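Local coordinates for ABC sugar transporter, periplasmic sugar binding protein (PDB 3ROT) that probably binds a carbohydrate in the periplasm and delivers it to an ABC transporter for sugar uptake, at residues Leu21-Gly24 / Ala25-Ala28; Pro48-Val51 / Gln52-Ser56; Thr227-Thr230 / Val231-His235. All blocks are in the same frame, centred on the assembly; numbering follows the deposited sequence.

Interaction 1 of 3, residues Leu21-Gly24 / Ala25-Ala28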
# COMPACT_ATOMS: atom_id res chain seq x y z
N LEU A 21 0.67 14.69 -1.63
CA LEU A 21 0.77 15.60 -2.76
C LEU A 21 -0.64 16.00 -3.21
O LEU A 21 -0.92 17.17 -3.47
CB LEU A 21 1.49 14.92 -3.93
CG LEU A 21 1.56 15.79 -5.18
CD1 LEU A 21 2.67 16.79 -4.99
CD2 LEU A 21 1.82 14.94 -6.42
N PHE A 22 -1.52 15.01 -3.31
CA PHE A 22 -2.90 15.25 -3.73
C PHE A 22 -3.65 16.21 -2.80
O PHE A 22 -4.39 17.08 -3.27
CB PHE A 22 -3.67 13.93 -3.80
CG PHE A 22 -3.13 12.94 -4.81
CD1 PHE A 22 -2.39 13.37 -5.91
CD2 PHE A 22 -3.42 11.58 -4.69
CE1 PHE A 22 -1.94 12.46 -6.88
CE2 PHE A 22 -2.98 10.67 -5.65
CZ PHE A 22 -2.24 11.11 -6.75
N GLN A 23 -3.47 16.04 -1.50
CA GLN A 23 -4.15 16.90 -0.53
C GLN A 23 -3.69 18.35 -0.66
O GLN A 23 -4.50 19.26 -0.56
CB GLN A 23 -3.93 16.38 0.89
CG GLN A 23 -4.59 17.23 1.97
CD GLN A 23 -6.08 17.51 1.72
OE1 GLN A 23 -6.62 18.48 2.24
NE2 GLN A 23 -6.73 16.64 0.96
N GLY A 24 -2.39 18.55 -0.88
CA GLY A 24 -1.88 19.90 -1.04
C GLY A 24 -2.50 20.56 -2.27
O GLY A 24 -2.85 21.74 -2.26
N ALA A 25 -2.63 19.79 -3.34
CA ALA A 25 -3.20 20.29 -4.58
C ALA A 25 -4.69 20.62 -4.38
O ALA A 25 -5.17 21.68 -4.81
CB ALA A 25 -3.03 19.26 -5.69
N LYS A 26 -5.41 19.71 -3.73
CA LYS A 26 -6.84 19.88 -3.45
C LYS A 26 -7.11 21.07 -2.53
O LYS A 26 -8.09 21.81 -2.72
CB LYS A 26 -7.40 18.60 -2.82
CG LYS A 26 -7.31 17.39 -3.74
CD LYS A 26 -8.07 16.18 -3.20
CE LYS A 26 -7.54 15.74 -1.84
NZ LYS A 26 -8.19 14.47 -1.39
N LYS A 27 -6.24 21.26 -1.53
CA LYS A 27 -6.38 22.36 -0.59
C LYS A 27 -6.21 23.68 -1.34
O LYS A 27 -6.94 24.64 -1.11
CB LYS A 27 -5.34 22.24 0.52
CG LYS A 27 -5.51 23.27 1.62
CD LYS A 27 -6.86 23.10 2.32
CE LYS A 27 -7.46 24.44 2.70
NZ LYS A 27 -6.57 25.20 3.63
N ALA A 28 -5.24 23.73 -2.25
CA ALA A 28 -4.98 24.92 -3.04
C ALA A 28 -6.19 25.16 -3.95
O ALA A 28 -6.65 26.29 -4.09
CB ALA A 28 -3.73 24.74 -3.87
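K26 lies across the carbonyl of F22, one helical turn back. The two segments are consecutive turns of helix 16-32. Four i to i+4 backbone hydrogen bonds join them. K26 N to F22 O is 2.9 Å, with an N-H...O angle of 163°. K27 N to Q23 O is 2.8 Å.

The lysine chain can be followed outward. K26 CB sits 3.4 Å from F22 O. CG is set anti to the carbonyl carbon of K26, chi1 -62°, which turns it back toward the preceding turn. There K26 CG comes within 3.0 Å of F22 O. K26 CD draws off to 3.8 Å from F22 O. The chain then bends at chi3, -60°, and K26 CE stays near F22 O at 3.7 Å. The side chains of K26 and Q23 cross at about a right angle. The tip, K26 NZ, hydrogen-bonds to OD1 of N173 of the second subunit.

CB of A25 rests 3.5 Å from F22 O. CB of K27 is 3.3 Å from Q23 O, and its chain then leads away. G24 adds no side chain, and its carbonyl accepts the N-H of A28. A25 faces L8 and L36 of the flanking strands and I255 of helix 247-264. F22 also packs on L8, while R212 of the second subunit lies against Q23.

The chemistry is divided along K26. Its methylene groups cover a helix carbonyl that is already hydrogen-bonded. Its ammonium group is held by the other subunit. One side chain therefore serves both the helix surface and the dimer interface.

Interaction 2 of 3, residues Pro48-Val51 / Gln52-Ser56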
# COMPACT_ATOMS: atom_id res chain seq x y z
N PRO A 48 2.06 4.08 -19.95
CA PRO A 48 1.10 4.20 -21.05
C PRO A 48 -0.28 4.69 -20.57
O PRO A 48 -0.94 5.49 -21.24
CB PRO A 48 1.07 2.79 -21.64
CG PRO A 48 1.46 1.92 -20.48
CD PRO A 48 2.57 2.70 -19.84
N LYS A 49 -0.70 4.22 -19.40
CA LYS A 49 -1.98 4.63 -18.83
C LYS A 49 -1.93 6.14 -18.54
O LYS A 49 -2.87 6.88 -18.85
CB LYS A 49 -2.25 3.87 -17.54
CG LYS A 49 -3.60 4.15 -16.93
CD LYS A 49 -4.72 3.91 -17.93
CE LYS A 49 -6.02 3.61 -17.21
NZ LYS A 49 -5.87 2.41 -16.34
N GLN A 50 -0.83 6.58 -17.95
CA GLN A 50 -0.67 8.00 -17.64
C GLN A 50 -0.67 8.82 -18.92
O GLN A 50 -1.23 9.92 -18.96
CB GLN A 50 0.64 8.25 -16.86
CG GLN A 50 1.03 9.73 -16.81
CD GLN A 50 2.20 10.01 -15.88
OE1 GLN A 50 3.08 9.17 -15.69
NE2 GLN A 50 2.23 11.22 -15.32
N VAL A 51 -0.03 8.30 -19.97
CA VAL A 51 0.02 9.00 -21.25
C VAL A 51 -1.41 9.18 -21.76
O VAL A 51 -1.77 10.25 -22.27
CB VAL A 51 0.86 8.22 -22.29
CG1 VAL A 51 0.63 8.80 -23.69
CG2 VAL A 51 2.34 8.32 -21.94
N GLN A 52 -2.23 8.15 -21.63
CA GLN A 52 -3.61 8.24 -22.08
C GLN A 52 -4.36 9.28 -21.23
O GLN A 52 -5.16 10.05 -21.76
CB GLN A 52 -4.28 6.87 -21.97
CG GLN A 52 -5.72 6.85 -22.45
CD GLN A 52 -5.90 7.59 -23.76
OE1 GLN A 52 -5.15 7.38 -24.72
NE2 GLN A 52 -6.90 8.47 -23.82
N PHE A 53 -4.09 9.29 -19.93
CA PHE A 53 -4.73 10.28 -19.05
C PHE A 53 -4.45 11.70 -19.53
O PHE A 53 -5.36 12.53 -19.66
CB PHE A 53 -4.21 10.13 -17.61
CG PHE A 53 -4.84 9.00 -16.85
CD1 PHE A 53 -6.23 8.87 -16.79
CD2 PHE A 53 -4.06 8.10 -16.14
CE1 PHE A 53 -6.82 7.85 -16.04
CE2 PHE A 53 -4.64 7.08 -15.39
CZ PHE A 53 -6.03 6.96 -15.34
N ILE A 54 -3.17 11.99 -19.80
CA ILE A 54 -2.75 13.30 -20.28
C ILE A 54 -3.43 13.63 -21.60
O ILE A 54 -3.87 14.76 -21.82
CB ILE A 54 -1.22 13.34 -20.50
CG1 ILE A 54 -0.49 13.18 -19.16
CG2 ILE A 54 -0.83 14.64 -21.19
CD1 ILE A 54 1.00 13.05 -19.28
N GLU A 55 -3.51 12.63 -22.47
CA GLU A 55 -4.12 12.78 -23.78
C GLU A 55 -5.61 13.11 -23.66
O GLU A 55 -6.10 14.05 -24.29
CB GLU A 55 -3.92 11.48 -24.57
CG GLU A 55 -3.43 11.66 -25.99
CD GLU A 55 -2.17 12.51 -26.09
OE1 GLU A 55 -2.28 13.75 -26.02
OE2 GLU A 55 -1.07 11.94 -26.22
N SER A 56 -6.34 12.36 -22.84
CA SER A 56 -7.76 12.64 -22.68
C SER A 56 -7.97 13.97 -21.97
O SER A 56 -8.97 14.64 -22.20
CB SER A 56 -8.46 11.50 -21.91
OG SER A 56 -7.83 11.24 -20.67
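P48-V51 and Q52-S56 are successive turns of helix 47-59, joined by regular i to i+4 bonds such as F53 N to K49 O at 2.9 Å and I54 N to Q50 O at 3.0 Å.

The main side-chain pair is K49 and F53. CG of K49 touches the ring at F53 CE2, 3.5 Å away. The bend at chi2, 55°, keeps the lysine chain beside the ring, and K49 CE lies 3.8 Å from F53 CZ. The contact is thus made by methylene groups. CA of Q50 lies at the ring edge, near its plane. F53 CD2 comes within 3.2 Å of K49 O, which approaches the ring obliquely.

Q50 and I54 meet on the buried side. CG of Q50 is 4.1 Å from I54 CD1. I54 CG1 sits 3.3 Å from Q50 O. The extended Q50 chain carries NE2 to a hydrogen bond with T68 OG1. I9 of strand 5-9 packs on Q50, F53 and I54. On E55, OE1 forms a salt bridge with R81 and OE2 a hydrogen bond with S78.

Between the side chains, K49 with F53 and Q50 with I54 meet through carbon. The amide of Q50 and the carboxylate of E55 are left to bind residues elsewhere, so this helix is tied to its surroundings by both apolar packing and directed polar bonds.

Interaction 3 of 3, residues Thr227-Thr230 / Val231-His235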
# COMPACT_ATOMS: atom_id res chain seq x y z
N THR A 227 6.61 9.16 5.18
CA THR A 227 5.24 8.64 5.22
C THR A 227 4.99 8.21 6.67
O THR A 227 5.94 8.07 7.45
CB THR A 227 5.08 7.41 4.32
OG1 THR A 227 5.95 6.37 4.78
CG2 THR A 227 5.43 7.74 2.87
N PRO A 228 3.72 8.00 7.06
CA PRO A 228 3.38 7.59 8.42
C PRO A 228 4.21 6.41 8.93
O PRO A 228 4.75 6.46 10.03
CB PRO A 228 1.89 7.25 8.31
CG PRO A 228 1.42 8.31 7.34
CD PRO A 228 2.50 8.28 6.27
N ASN A 229 4.31 5.36 8.13
CA ASN A 229 5.09 4.21 8.55
C ASN A 229 6.58 4.54 8.64
O ASN A 229 7.28 4.04 9.51
CB ASN A 229 4.89 3.04 7.58
CG ASN A 229 5.33 1.73 8.19
OD1 ASN A 229 4.87 1.37 9.28
ND2 ASN A 229 6.22 1.02 7.51
N THR A 230 7.06 5.39 7.73
CA THR A 230 8.46 5.80 7.73
C THR A 230 8.76 6.58 9.01
O THR A 230 9.79 6.36 9.66
CB THR A 230 8.78 6.69 6.50
OG1 THR A 230 8.46 5.98 5.29
CG2 THR A 230 10.26 7.09 6.48
N VAL A 231 7.84 7.46 9.39
CA VAL A 231 8.00 8.26 10.60
C VAL A 231 8.01 7.35 11.83
O VAL A 231 8.78 7.56 12.77
CB VAL A 231 6.85 9.29 10.73
CG1 VAL A 231 6.89 9.98 12.08
CG2 VAL A 231 6.96 10.32 9.61
N SER A 232 7.17 6.33 11.81
CA SER A 232 7.12 5.40 12.93
C SER A 232 8.44 4.65 13.06
O SER A 232 8.96 4.49 14.16
CB SER A 232 5.98 4.40 12.76
OG SER A 232 5.93 3.54 13.87
N LEU A 233 8.98 4.20 11.93
CA LEU A 233 10.23 3.47 11.95
C LEU A 233 11.37 4.36 12.41
O LEU A 233 12.33 3.89 13.02
CB LEU A 233 10.52 2.89 10.56
CG LEU A 233 9.57 1.75 10.16
CD1 LEU A 233 9.61 1.55 8.65
CD2 LEU A 233 9.94 0.47 10.90
N ILE A 234 11.28 5.66 12.12
CA ILE A 234 12.31 6.59 12.56
C ILE A 234 12.29 6.68 14.09
O ILE A 234 13.34 6.61 14.74
CB ILE A 234 12.10 8.00 11.97
CG1 ILE A 234 12.45 8.02 10.47
CG2 ILE A 234 12.99 8.99 12.69
CD1 ILE A 234 12.14 9.33 9.79
N HIS A 235 11.09 6.83 14.65
CA HIS A 235 10.92 6.92 16.10
C HIS A 235 11.42 5.67 16.82
O HIS A 235 11.87 5.75 17.96
CB HIS A 235 9.45 7.17 16.45
CG HIS A 235 8.93 8.50 15.99
ND1 HIS A 235 7.62 8.90 16.18
CD2 HIS A 235 9.54 9.53 15.35
CE1 HIS A 235 7.45 10.10 15.66
NE2 HIS A 235 8.60 10.51 15.16
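N229 has CG anti to its own nitrogen, chi1 -163°, and L233 has CG in a different well, anti to its carbonyl carbon, chi1 -70°. These two torsions let the side chains meet one turn apart. N229 ND2 stands 3.6 Å from L233 CD1. The leucine also lies along the backbone of that turn, with L233 CG 3.3 Å from N229 O. The ND2 group has its hydrogen bond elsewhere, to OD1 of D201.

T230 and I234 form the next pair. I234 CG1 comes within 3.2 Å of T230 O, beside the backbone bond that this oxygen accepts from I234 N. V231 does the same at the first turn: V231 CG2 is 3.3 Å from T227 O.

T227 holds the N-cap position. T227 O accepts V231 N at 2.8 Å, nearly in line with the C=O bond. T227 OG1 and T230 OG1 are hydrogen-bonded at 2.6 Å. Either hydroxyl could be the donor. T230 OG1 also has a weak hydrogen bond with the carbonyl of D225. P228 follows the cap directly as the first helical residue.

T230 and I234 pack on V242 of strand 241-243, and L233 reaches L208 of helix 197-208. On the dimer side, S232 packs on S232 of the second subunit and N229 on its P228. This is a helix with T227 at its N-cap position, in a beta-alpha-beta unit that links strands 220-224 and 241-243. Such units build the alpha/beta domains of periplasmic binding proteins.

How the interactions relate
From the N terminus the three contacts come in series. Each is local to one helix, so none closes a long loop, and none encloses or crosses another. Interaction 1 lies on helix 16-32, which links strands 5-9 and 35-39 of the six-stranded parallel sheet in a beta-alpha-beta unit. Interaction 2 follows on helix 47-59, which also packs on strand 5-9. Their centres are about 21 Å apart. Interaction 3 comes much later, on helix 228-235 beside the five-stranded sheet. Its centre is about 33 Å from that of interaction 2, across the chain's centre. Interactions 1 and 3 both touch the second subunit, so both sheet regions contribute to the dimer.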